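Local coordinates for clavulanic acid biosynthesis oligopeptide binding protein 2 (Streptomyces clavuligerus, PDB 2WOP), which probably serves as an extracellular solute-binding protein of the oligopeptide-binding family, and here holds a free arginine in its ligand pocket, at residues R50-W55 / G135-L140; V56-R61 / F548-I553; P83-G88 / Y101-G106; T451-D456 / G478-P483. All coordinates share one frame; numbering follows the deposited sequence.

Interaction 1 of 4, residues R50-W55 / G135-L140. With ARG (arginine), chain B.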
# COMPACT_ATOMS: atom_id res chain seq x y z
N ARG A 50 3.98 -12.97 -6.39
CA ARG A 50 3.14 -12.51 -7.50
C ARG A 50 1.90 -11.74 -7.05
O ARG A 50 1.02 -11.42 -7.86
CB ARG A 50 2.75 -13.68 -8.42
CG ARG A 50 3.97 -14.35 -9.09
CD ARG A 50 3.53 -15.45 -10.02
NE ARG A 50 2.87 -14.92 -11.22
CZ ARG A 50 2.36 -15.69 -12.18
NH1 ARG A 50 2.44 -17.01 -12.09
NH2 ARG A 50 1.75 -15.13 -13.23
N THR A 51 1.86 -11.42 -5.76
CA THR A 51 0.75 -10.69 -5.19
C THR A 51 1.08 -9.22 -4.95
O THR A 51 2.20 -8.88 -4.50
CB THR A 51 0.20 -11.33 -3.88
OG1 THR A 51 -0.82 -10.48 -3.33
CG2 THR A 51 1.28 -11.54 -2.84
N TYR A 52 0.11 -8.36 -5.25
CA TYR A 52 0.24 -6.94 -4.92
C TYR A 52 -0.91 -6.44 -4.02
O TYR A 52 -0.79 -5.36 -3.41
CB TYR A 52 0.32 -6.09 -6.21
CG TYR A 52 1.49 -5.14 -6.21
CD1 TYR A 52 2.48 -5.25 -7.19
CD2 TYR A 52 1.63 -4.16 -5.23
CE1 TYR A 52 3.58 -4.39 -7.20
CE2 TYR A 52 2.72 -3.29 -5.23
CZ TYR A 52 3.69 -3.41 -6.21
OH TYR A 52 4.78 -2.57 -6.20
N TYR A 53 -1.99 -7.21 -3.92
CA TYR A 53 -3.16 -6.78 -3.13
C TYR A 53 -2.77 -6.62 -1.67
O TYR A 53 -2.20 -7.56 -1.07
CB TYR A 53 -4.28 -7.83 -3.20
CG TYR A 53 -5.09 -7.91 -4.48
CD1 TYR A 53 -4.91 -7.01 -5.54
CD2 TYR A 53 -6.08 -8.89 -4.61
CE1 TYR A 53 -5.69 -7.11 -6.72
CE2 TYR A 53 -6.86 -8.99 -5.75
CZ TYR A 53 -6.67 -8.10 -6.80
OH TYR A 53 -7.47 -8.25 -7.93
N VAL A 54 -3.08 -5.46 -1.08
CA VAL A 54 -2.75 -5.20 0.33
C VAL A 54 -3.33 -6.30 1.22
O VAL A 54 -2.66 -6.80 2.14
CB VAL A 54 -3.25 -3.84 0.86
CG1 VAL A 54 -2.66 -3.58 2.24
CG2 VAL A 54 -2.83 -2.72 -0.03
N TRP A 55 -4.56 -6.71 0.93
CA TRP A 55 -5.21 -7.72 1.76
C TRP A 55 -4.64 -9.13 1.59
O TRP A 55 -4.74 -9.96 2.51
CB TRP A 55 -6.73 -7.68 1.56
CG TRP A 55 -7.22 -8.07 0.21
CD1 TRP A 55 -7.48 -7.23 -0.85
CD2 TRP A 55 -7.61 -9.38 -0.21
NE1 TRP A 55 -7.98 -7.95 -1.91
CE2 TRP A 55 -8.07 -9.27 -1.55
CE3 TRP A 55 -7.61 -10.64 0.40
CZ2 TRP A 55 -8.53 -10.38 -2.29
CZ3 TRP A 55 -8.06 -11.76 -0.33
CH2 TRP A 55 -8.51 -11.61 -1.67
N GLY A 135 3.62 -9.80 -11.33
CA GLY A 135 2.44 -9.48 -10.51
C GLY A 135 2.78 -8.89 -9.16
O GLY A 135 1.92 -8.29 -8.51
N GLY A 136 4.02 -9.07 -8.72
CA GLY A 136 4.46 -8.54 -7.42
C GLY A 136 5.45 -7.39 -7.53
O GLY A 136 5.80 -6.97 -8.64
N PRO A 137 5.89 -6.86 -6.38
CA PRO A 137 6.80 -5.71 -6.35
C PRO A 137 8.16 -6.09 -6.89
O PRO A 137 8.59 -7.25 -6.78
CB PRO A 137 6.94 -5.38 -4.87
CG PRO A 137 5.92 -6.14 -4.17
CD PRO A 137 5.57 -7.34 -5.03
N THR A 138 8.82 -5.10 -7.49
CA THR A 138 10.15 -5.32 -8.10
C THR A 138 11.22 -4.34 -7.61
O THR A 138 12.24 -4.17 -8.29
CB THR A 138 10.07 -5.28 -9.66
OG1 THR A 138 9.52 -4.01 -10.07
CG2 THR A 138 9.21 -6.42 -10.19
N TYR A 139 11.00 -3.72 -6.44
CA TYR A 139 12.02 -2.87 -5.80
C TYR A 139 13.40 -3.53 -5.72
O TYR A 139 14.42 -2.84 -5.84
CB TYR A 139 11.58 -2.50 -4.38
CG TYR A 139 10.32 -1.67 -4.37
CD1 TYR A 139 9.09 -2.25 -4.11
CD2 TYR A 139 10.36 -0.31 -4.68
CE1 TYR A 139 7.92 -1.50 -4.13
CE2 TYR A 139 9.21 0.46 -4.70
CZ TYR A 139 7.99 -0.13 -4.42
OH TYR A 139 6.83 0.63 -4.46
N LEU A 140 13.42 -4.84 -5.49
CA LEU A 140 14.70 -5.55 -5.34
C LEU A 140 15.57 -5.56 -6.60
O LEU A 140 16.80 -5.65 -6.50
CB LEU A 140 14.48 -6.97 -4.81
CG LEU A 140 14.01 -6.99 -3.34
CD1 LEU A 140 13.43 -8.37 -3.03
CD2 LEU A 140 15.17 -6.62 -2.40
N ARG B . 1.07 1.28 -4.40
CA ARG B . 0.04 0.54 -5.17
C ARG B . -1.17 1.42 -5.46
O ARG B . -1.38 2.49 -4.86
CB ARG B . -0.39 -0.71 -4.41
CG ARG B . -0.94 -0.38 -3.01
CD ARG B . -1.68 -1.56 -2.43
NE ARG B . -0.84 -2.75 -2.28
CZ ARG B . 0.13 -2.88 -1.37
NH1 ARG B . 0.43 -1.88 -0.54
NH2 ARG B . 0.81 -4.02 -1.30
OXT ARG B . -1.99 1.02 -6.29
O HOH W 1 7.24 -2.71 -7.74

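Interaction 2 of 4, residues V56-R61 / F548-I553. With ARG (arginine), chain B.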
# COMPACT_ATOMS: atom_id res chain seq x y z
N VAL A 56 -4.03 -9.41 0.44
CA VAL A 56 -3.35 -10.69 0.26
C VAL A 56 -1.99 -10.64 0.98
O VAL A 56 -1.54 -11.66 1.51
CB VAL A 56 -3.22 -11.07 -1.22
CG1 VAL A 56 -2.44 -12.40 -1.38
CG2 VAL A 56 -4.61 -11.22 -1.84
N TRP A 57 -1.36 -9.47 1.02
CA TRP A 57 -0.14 -9.34 1.84
C TRP A 57 -0.45 -9.60 3.31
O TRP A 57 0.32 -10.23 4.03
CB TRP A 57 0.47 -7.96 1.70
CG TRP A 57 1.10 -7.75 0.38
CD1 TRP A 57 0.83 -8.42 -0.80
CD2 TRP A 57 2.12 -6.82 0.09
NE1 TRP A 57 1.64 -7.93 -1.80
CE2 TRP A 57 2.44 -6.95 -1.29
CE3 TRP A 57 2.82 -5.86 0.86
CZ2 TRP A 57 3.42 -6.15 -1.92
CZ3 TRP A 57 3.78 -5.08 0.24
CH2 TRP A 57 4.08 -5.23 -1.14
N LEU A 58 -1.62 -9.12 3.74
CA LEU A 58 -2.10 -9.39 5.09
C LEU A 58 -2.30 -10.89 5.31
O LEU A 58 -1.91 -11.44 6.35
CB LEU A 58 -3.41 -8.62 5.27
CG LEU A 58 -3.94 -8.17 6.60
CD1 LEU A 58 -2.95 -7.23 7.29
CD2 LEU A 58 -5.31 -7.50 6.29
N LEU A 59 -2.91 -11.55 4.32
CA LEU A 59 -3.13 -12.99 4.37
C LEU A 59 -1.80 -13.75 4.39
O LEU A 59 -1.67 -14.78 5.03
CB LEU A 59 -3.95 -13.40 3.15
CG LEU A 59 -4.42 -14.83 3.02
CD1 LEU A 59 -5.34 -15.17 4.18
CD2 LEU A 59 -5.14 -14.94 1.67
N GLN A 60 -0.81 -13.23 3.67
CA GLN A 60 0.54 -13.82 3.68
C GLN A 60 1.18 -13.87 5.06
O GLN A 60 2.09 -14.68 5.29
CB GLN A 60 1.46 -13.10 2.67
CG GLN A 60 1.25 -13.59 1.22
CD GLN A 60 1.71 -15.04 1.01
OE1 GLN A 60 2.47 -15.58 1.82
NE2 GLN A 60 1.24 -15.67 -0.06
N ARG A 61 0.73 -13.02 5.99
CA ARG A 61 1.28 -13.09 7.35
C ARG A 61 0.89 -14.40 8.05
O ARG A 61 1.53 -14.80 9.00
CB ARG A 61 0.92 -11.87 8.21
CG ARG A 61 1.68 -10.62 7.75
CD ARG A 61 1.07 -9.31 8.26
NE ARG A 61 1.00 -9.16 9.72
CZ ARG A 61 2.04 -8.84 10.49
NH1 ARG A 61 3.27 -8.72 9.96
NH2 ARG A 61 1.86 -8.65 11.79
N PHE A 548 -0.77 -1.16 7.45
CA PHE A 548 -1.70 -1.66 6.43
C PHE A 548 -2.99 -0.85 6.28
O PHE A 548 -3.56 -0.81 5.18
CB PHE A 548 -2.07 -3.13 6.70
CG PHE A 548 -0.95 -4.10 6.48
CD1 PHE A 548 -0.06 -4.39 7.52
CD2 PHE A 548 -0.79 -4.75 5.26
CE1 PHE A 548 1.00 -5.31 7.33
CE2 PHE A 548 0.27 -5.65 5.06
CZ PHE A 548 1.16 -5.93 6.10
N GLY A 549 -3.46 -0.24 7.37
CA GLY A 549 -4.77 0.41 7.39
C GLY A 549 -5.91 -0.61 7.40
O GLY A 549 -7.07 -0.23 7.26
N LEU A 550 -5.57 -1.89 7.57
CA LEU A 550 -6.55 -2.98 7.65
C LEU A 550 -6.26 -3.75 8.93
O LEU A 550 -5.15 -3.69 9.45
CB LEU A 550 -6.37 -3.94 6.47
CG LEU A 550 -6.50 -3.40 5.05
CD1 LEU A 550 -6.34 -4.53 4.02
CD2 LEU A 550 -7.82 -2.70 4.88
N TYR A 551 -7.25 -4.50 9.43
CA TYR A 551 -7.04 -5.33 10.60
C TYR A 551 -5.93 -6.37 10.36
O TYR A 551 -5.84 -6.92 9.27
CB TYR A 551 -8.31 -6.11 10.95
CG TYR A 551 -9.50 -5.29 11.43
CD1 TYR A 551 -10.81 -5.62 11.04
CD2 TYR A 551 -9.32 -4.20 12.30
CE1 TYR A 551 -11.92 -4.89 11.51
CE2 TYR A 551 -10.43 -3.46 12.77
CZ TYR A 551 -11.72 -3.81 12.36
OH TYR A 551 -12.83 -3.09 12.82
N ASP A 552 -5.13 -6.63 11.39
CA ASP A 552 -4.11 -7.68 11.30
C ASP A 552 -4.77 -9.06 11.53
O ASP A 552 -4.87 -9.56 12.65
CB ASP A 552 -2.95 -7.41 12.26
CG ASP A 552 -1.74 -8.25 11.97
OD1 ASP A 552 -1.61 -8.78 10.84
OD2 ASP A 552 -0.91 -8.40 12.89
N ILE A 553 -5.24 -9.64 10.43
CA ILE A 553 -5.97 -10.91 10.46
C ILE A 553 -5.22 -12.00 11.25
O ILE A 553 -5.82 -12.74 12.03
CB ILE A 553 -6.22 -11.42 9.02
CG1 ILE A 553 -6.96 -10.36 8.18
CG2 ILE A 553 -6.96 -12.79 9.03
CD1 ILE A 553 -8.33 -9.91 8.74
N ARG B . 1.07 1.28 -4.40
CA ARG B . 0.04 0.54 -5.17
C ARG B . -1.17 1.42 -5.46
O ARG B . -1.38 2.49 -4.86
CB ARG B . -0.39 -0.71 -4.41
CG ARG B . -0.94 -0.38 -3.01
CD ARG B . -1.68 -1.56 -2.43
NE ARG B . -0.84 -2.75 -2.28
CZ ARG B . 0.13 -2.88 -1.37
NH1 ARG B . 0.43 -1.88 -0.54
NH2 ARG B . 0.81 -4.02 -1.30
OXT ARG B . -1.99 1.02 -6.29
O HOH W 2 -2.59 -10.62 8.89

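Interaction 3 of 4, residues P83-G88 / Y101-G106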
# COMPACT_ATOMS: atom_id res chain seq x y z
N PRO A 83 12.61 -8.53 13.64
CA PRO A 83 13.17 -9.83 13.25
C PRO A 83 12.10 -10.90 13.30
O PRO A 83 11.39 -11.03 14.30
CB PRO A 83 14.20 -10.11 14.36
CG PRO A 83 14.51 -8.81 14.95
CD PRO A 83 13.27 -7.96 14.82
N ASP A 84 12.00 -11.66 12.21
CA ASP A 84 11.05 -12.76 12.12
C ASP A 84 11.85 -14.05 11.94
O ASP A 84 12.19 -14.72 12.93
CB ASP A 84 10.05 -12.49 10.97
CG ASP A 84 9.03 -13.61 10.77
OD1 ASP A 84 8.95 -14.54 11.60
OD2 ASP A 84 8.29 -13.56 9.76
N LEU A 85 12.19 -14.39 10.70
CA LEU A 85 13.09 -15.54 10.49
C LEU A 85 14.53 -15.19 10.89
O LEU A 85 15.30 -16.08 11.27
CB LEU A 85 13.07 -16.01 9.04
CG LEU A 85 11.81 -16.68 8.52
CD1 LEU A 85 11.99 -16.89 7.03
CD2 LEU A 85 11.49 -18.03 9.20
N ALA A 86 14.89 -13.91 10.79
CA ALA A 86 16.22 -13.45 11.20
C ALA A 86 16.29 -13.38 12.72
O ALA A 86 15.28 -13.17 13.39
CB ALA A 86 16.53 -12.08 10.60
N GLU A 87 17.51 -13.52 13.24
CA GLU A 87 17.74 -13.41 14.68
C GLU A 87 17.69 -11.97 15.15
O GLU A 87 17.36 -11.71 16.32
CB GLU A 87 19.10 -14.01 15.03
CG GLU A 87 19.12 -15.51 14.89
CD GLU A 87 20.48 -16.11 15.21
OE1 GLU A 87 21.51 -15.38 15.12
OE2 GLU A 87 20.52 -17.31 15.54
N GLY A 88 18.04 -11.05 14.26
CA GLY A 88 18.06 -9.62 14.55
C GLY A 88 17.76 -8.82 13.30
O GLY A 88 17.69 -9.40 12.21
N TYR A 101 21.88 -10.64 7.27
CA TYR A 101 20.91 -11.28 8.16
C TYR A 101 21.39 -12.67 8.56
O TYR A 101 22.01 -13.39 7.75
CB TYR A 101 19.54 -11.42 7.47
CG TYR A 101 18.93 -10.11 7.06
CD1 TYR A 101 19.25 -9.53 5.83
CD2 TYR A 101 18.02 -9.45 7.90
CE1 TYR A 101 18.71 -8.32 5.44
CE2 TYR A 101 17.45 -8.22 7.51
CZ TYR A 101 17.80 -7.67 6.28
OH TYR A 101 17.28 -6.47 5.87
N ARG A 102 21.04 -13.04 9.78
CA ARG A 102 21.40 -14.33 10.36
C ARG A 102 20.09 -15.05 10.66
O ARG A 102 19.27 -14.56 11.44
CB ARG A 102 22.26 -14.12 11.62
CG ARG A 102 23.44 -13.16 11.34
CD ARG A 102 24.44 -12.98 12.50
NE ARG A 102 25.37 -11.93 12.09
CZ ARG A 102 26.41 -12.10 11.28
NH1 ARG A 102 26.71 -13.31 10.83
NH2 ARG A 102 27.17 -11.07 10.93
N LEU A 103 19.89 -16.18 10.00
CA LEU A 103 18.64 -16.93 10.12
C LEU A 103 18.58 -17.77 11.39
O LEU A 103 19.59 -18.38 11.80
CB LEU A 103 18.47 -17.86 8.93
CG LEU A 103 17.54 -17.49 7.77
CD1 LEU A 103 17.92 -18.28 6.55
CD2 LEU A 103 16.09 -17.80 8.13
N ARG A 104 17.40 -17.84 11.99
CA ARG A 104 17.11 -18.87 13.00
C ARG A 104 17.37 -20.28 12.44
O ARG A 104 17.14 -20.54 11.26
CB ARG A 104 15.66 -18.77 13.48
CG ARG A 104 15.34 -17.49 14.23
CD ARG A 104 13.84 -17.41 14.47
NE ARG A 104 13.48 -16.30 15.34
CZ ARG A 104 13.38 -16.40 16.67
NH1 ARG A 104 13.61 -17.55 17.29
NH2 ARG A 104 13.03 -15.34 17.38
N ARG A 105 17.88 -21.17 13.29
CA ARG A 105 18.25 -22.53 12.89
C ARG A 105 17.12 -23.53 13.11
O ARG A 105 16.28 -23.34 13.99
CB ARG A 105 19.48 -23.00 13.69
CG ARG A 105 20.37 -21.91 14.24
CD ARG A 105 21.65 -21.75 13.44
NE ARG A 105 22.59 -20.84 14.10
CZ ARG A 105 23.78 -20.49 13.61
NH1 ARG A 105 24.19 -20.97 12.44
NH2 ARG A 105 24.56 -19.65 14.29
N GLY A 106 17.12 -24.59 12.31
CA GLY A 106 16.20 -25.71 12.49
C GLY A 106 14.74 -25.48 12.15
O GLY A 106 13.89 -26.26 12.56
O HOH W 3 13.55 -13.39 15.57
O HOH W 4 20.00 -11.00 11.57

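Interaction 4 of 4, residues T451-D456 / G478-P483. With ARG (arginine), chain B.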
# COMPACT_ATOMS: atom_id res chain seq x y z
N THR A 451 -6.39 10.52 -9.26
CA THR A 451 -5.97 9.19 -8.84
C THR A 451 -5.85 9.09 -7.32
O THR A 451 -6.07 10.07 -6.60
CB THR A 451 -4.67 8.73 -9.58
OG1 THR A 451 -4.50 7.31 -9.44
CG2 THR A 451 -3.44 9.45 -9.00
N ASP A 452 -5.52 7.90 -6.85
CA ASP A 452 -5.16 7.71 -5.45
C ASP A 452 -3.96 6.79 -5.37
O ASP A 452 -3.60 6.15 -6.35
CB ASP A 452 -6.35 7.23 -4.61
CG ASP A 452 -6.93 5.90 -5.07
OD1 ASP A 452 -6.44 5.30 -6.06
OD2 ASP A 452 -7.92 5.47 -4.44
N TRP A 453 -3.31 6.75 -4.21
CA TRP A 453 -2.05 6.04 -4.05
C TRP A 453 -1.85 5.63 -2.61
O TRP A 453 -2.14 6.41 -1.71
CB TRP A 453 -0.92 6.99 -4.44
CG TRP A 453 0.43 6.60 -3.96
CD1 TRP A 453 1.14 7.19 -2.94
CD2 TRP A 453 1.28 5.59 -4.51
NE1 TRP A 453 2.36 6.57 -2.80
CE2 TRP A 453 2.48 5.58 -3.74
CE3 TRP A 453 1.13 4.65 -5.53
CZ2 TRP A 453 3.53 4.69 -3.99
CZ3 TRP A 453 2.19 3.77 -5.81
CH2 TRP A 453 3.37 3.80 -5.03
N GLY A 454 -1.32 4.42 -2.40
CA GLY A 454 -0.85 3.99 -1.08
C GLY A 454 0.55 3.42 -1.25
O GLY A 454 0.83 2.75 -2.24
N ALA A 455 1.41 3.71 -0.28
CA ALA A 455 2.80 3.26 -0.31
C ALA A 455 2.87 1.74 -0.20
O ALA A 455 2.03 1.13 0.46
CB ALA A 455 3.57 3.87 0.84
N ASP A 456 3.87 1.14 -0.84
CA ASP A 456 4.10 -0.32 -0.72
C ASP A 456 4.87 -0.70 0.54
O ASP A 456 5.04 -1.88 0.85
CB ASP A 456 4.80 -0.87 -1.96
CG ASP A 456 3.99 -0.68 -3.23
OD1 ASP A 456 2.74 -0.60 -3.14
OD2 ASP A 456 4.60 -0.59 -4.30
N GLY A 478 2.22 1.29 -15.69
CA GLY A 478 2.34 1.15 -14.24
C GLY A 478 3.10 2.32 -13.64
O GLY A 478 3.75 2.19 -12.59
N ASN A 479 3.04 3.46 -14.33
CA ASN A 479 3.72 4.67 -13.89
C ASN A 479 2.93 5.34 -12.78
O ASN A 479 1.71 5.47 -12.86
CB ASN A 479 3.92 5.62 -15.08
CG ASN A 479 4.57 6.94 -14.68
OD1 ASN A 479 4.11 8.02 -15.09
ND2 ASN A 479 5.66 6.86 -13.90
N TRP A 480 3.66 5.75 -11.73
CA TRP A 480 3.07 6.49 -10.63
C TRP A 480 3.57 7.92 -10.52
O TRP A 480 3.02 8.71 -9.74
CB TRP A 480 3.28 5.73 -9.32
CG TRP A 480 2.25 4.69 -9.19
CD1 TRP A 480 2.40 3.35 -9.40
CD2 TRP A 480 0.89 4.90 -8.88
NE1 TRP A 480 1.19 2.71 -9.22
CE2 TRP A 480 0.25 3.65 -8.89
CE3 TRP A 480 0.13 6.05 -8.57
CZ2 TRP A 480 -1.11 3.49 -8.61
CZ3 TRP A 480 -1.21 5.90 -8.30
CH2 TRP A 480 -1.82 4.63 -8.32
N ASN A 481 4.60 8.25 -11.29
CA ASN A 481 5.09 9.63 -11.34
C ASN A 481 4.37 10.29 -12.52
O ASN A 481 4.92 10.44 -13.63
CB ASN A 481 6.62 9.65 -11.48
CG ASN A 481 7.21 11.07 -11.53
OD1 ASN A 481 6.50 12.05 -11.78
ND2 ASN A 481 8.53 11.18 -11.32
N LEU A 482 3.11 10.65 -12.29
CA LEU A 482 2.26 11.10 -13.40
C LEU A 482 2.71 12.40 -14.08
O LEU A 482 2.66 12.49 -15.31
CB LEU A 482 0.77 11.16 -12.98
CG LEU A 482 0.18 9.86 -12.39
CD1 LEU A 482 -1.29 10.06 -12.02
CD2 LEU A 482 0.36 8.63 -13.27
N PRO A 483 3.16 13.40 -13.30
CA PRO A 483 3.73 14.58 -13.95
C PRO A 483 5.06 14.29 -14.65
O PRO A 483 5.57 15.17 -15.35
CB PRO A 483 3.97 15.55 -12.77
CG PRO A 483 3.02 15.04 -11.65
CD PRO A 483 3.10 13.55 -11.83
N ARG B . 1.07 1.28 -4.40
CA ARG B . 0.04 0.54 -5.17
C ARG B . -1.17 1.42 -5.46
O ARG B . -1.38 2.49 -4.86
CB ARG B . -0.39 -0.71 -4.41
CG ARG B . -0.94 -0.38 -3.01
CD ARG B . -1.68 -1.56 -2.43
NE ARG B . -0.84 -2.75 -2.28
CZ ARG B . 0.13 -2.88 -1.37
NH1 ARG B . 0.43 -1.88 -0.54
NH2 ARG B . 0.81 -4.02 -1.30
OXT ARG B . -1.99 1.02 -6.29

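Interaction 1 of 4, residues R50-W55 / G135-L140
The aromatic ring of Tyr52 lies across the backbone of Gly136 and Pro137, with the proline CG standing over one of its faces. Tyr52 CE1 comes to 3.5 Å from Pro137 N, and farther along the ring Tyr52 CZ is 4.0 Å from Pro137 CB. At the near edge, close to the ring plane, Tyr52 CD1 lies 3.4 Å from Gly135 O. The two segments exchange no direct hydrogen bond; a water joins them instead, donating to Tyr52 OH at 2.9 Å and accepting from Thr138 N. At the contact's other end, Gly135 CA gives a CA-H...O contact to Arg50 O; a beta carbon on Gly135 would run into that carbonyl. A chi1 of -128°, away from the staggered values, carries the Tyr52 ring along the 135-140 loop. Outside the pair, Tyr52 OH and Tyr139 OH both hydrogen-bond to Asp456 OD2, and Asp44 takes up the backbone N of Tyr52 and the hydroxyl of Thr51. With the tyrosine so placed, its carbonyl faces the ligand: Tyr52 O receives the bound arginine's NE at 2.8 Å and its NH2 at 3.0 Å. A leucine in place of Tyr52 would probably leave Asp456 and the water short of a hydroxyl partner and the Pro137 ring without its flat cover. As a worked example of ligand recognition, the contact divides the labour within one residue: a neutral backbone oxygen reads the guanidinium by two N-H groups, while the side chain ties that stretch to the loop and to Asp456.

Interaction 2 of 4, residues V56-R61 / F548-I553
Leu58 holds its CG trans to the backbone N (chi1 -155°), which swings both methyls off the helix toward the 548-553 loop, while a bend at chi3 (60°) turns the Arg61 guanidinium onto Asp552. In this family 5 solute-binding protein, of the periplasmic-binding-protein clan, helix 54-63 packs on a loop near the C terminus, with Asp552 the centre of an inverse gamma turn. Leu58 CD1 makes a CH-pi contact over the Phe548 face, 3.9 Å from the ring centroid and nearly along its normal. The other methyl, Leu58 CD2, fits between Leu550 CB at 3.7 Å and Ile553 CG1. Trp57 CB meets the edge of the same phenyl ring, whereas its indole turns to the pocket and receives the bound arginine's NH2 over one face. Above this apolar patch Arg61 grips Asp552 side-on, with NE to OD1 at 2.9 Å and NH2 to OD2 at 3.0 Å. The two flat groups are turned 41° apart, yet both oxygens are met on their syn sides. Arg61 NH1 has a further partner in Tyr70 O. A water completes the join, donating to Leu58 O at 2.8 Å and to Asp552 OD1 at 2.9 Å.

Interaction 3 of 4, residues P83-G88 / Y101-G106
Ala86 and Leu103 form a single beta bridge, and the backbone bonds around it carry the contact. Arg104 N donates to Leu85 O at 2.8 Å in an almost straight bond (175°), and Glu87 N donates to Arg102 O at 2.7 Å; Ala86 CA adds a CA-H...O contact to Arg102 O, and a water links Gly88 O to Arg102 N. Extended from CG to NE, the Arg104 side chain runs back over the Leu85 carbonyl until NE makes a weak hydrogen bond to Asp84 O (3.2 Å). Its NH2 donates to a second water, 2.7 Å away, that donates to Ala86 O. Replacing Arg104 by an alanine is likely to leave that second water without its donor and the Asp84 carbonyl without its weak bond. Apolar contacts are small: Leu85 CB packs on Leu103 CD2 at 3.6 Å, and Ala86 CB sits at the edge of the Tyr101 ring. Glu87 OE2 lies 4.3 Å from Arg105 NE, well out of the guanidinium plane. Strand 98-102 pairs through Tyr101 with strand 171-175, while Asp84 forms salt bridges to Arg65 and Arg242; the bridge joins the end of an inner strand of a four-stranded antiparallel sheet to the chain beside strand 68-69.

Interaction 4 of 4, residues T451-D456 / G478-P483
Trp453 drives the edge of its six-membered ring into the face of Trp480, and this edge-to-face pair is the dense part of the contact. The centroids of the Trp453 six-membered and Trp480 five-membered rings are 4.5 Å apart with planes at 52°, and Trp453 CE3 comes to 3.4 Å from Trp480 CD2, over the centre of the indole. The far rim of Trp480 abuts the strand backbone, where CH2 lies 3.1 Å from Asp452 O, near the ring plane. Looser packing follows away from the indoles: Thr451 CG2 and Leu482 CD1 meet tip to tip at 3.8 Å. The ligand side is polar instead. Gly454 N donates to the bound arginine's O at 3.1 Å, and the ligand's N is gripped by Gly454 O at 2.6 Å and Asp456 OD1 at 2.8 Å. A charged amino group between a carbonyl and a carboxylate would probably be favoured electrostatically. Gly454 and Asp456 thus hold the ligand's amino and carboxylate end, with the tryptophan pair as neighbouring pocket wall. Behind the pair, Trp453 NE1 bonds to Phe463 O of helix 460-468, Thr451 and Trp453 pair with strand 303-309, and Phe431 of helix 430-434 meets the Trp480 ring.

From the N terminus, segment 50-55 leads directly into 56-61, so interactions 1 and 2 share helix 54-63. Interaction 1 closes a loop at 135-140, and interaction 3 closes a short one nested within it, near strand 98-102 and about 23 Å away between centres. Interaction 4 follows in series, tying strand 448-453 to the loop before helix 488-499. Interaction 2 closes last: its partner near the C terminus makes a loop that crosses that of interaction 1 and encloses interactions 3 and 4. Interactions 1, 2 and 4 converge on the bound arginine from different parts of the chain, whereas interaction 3 touches none of them.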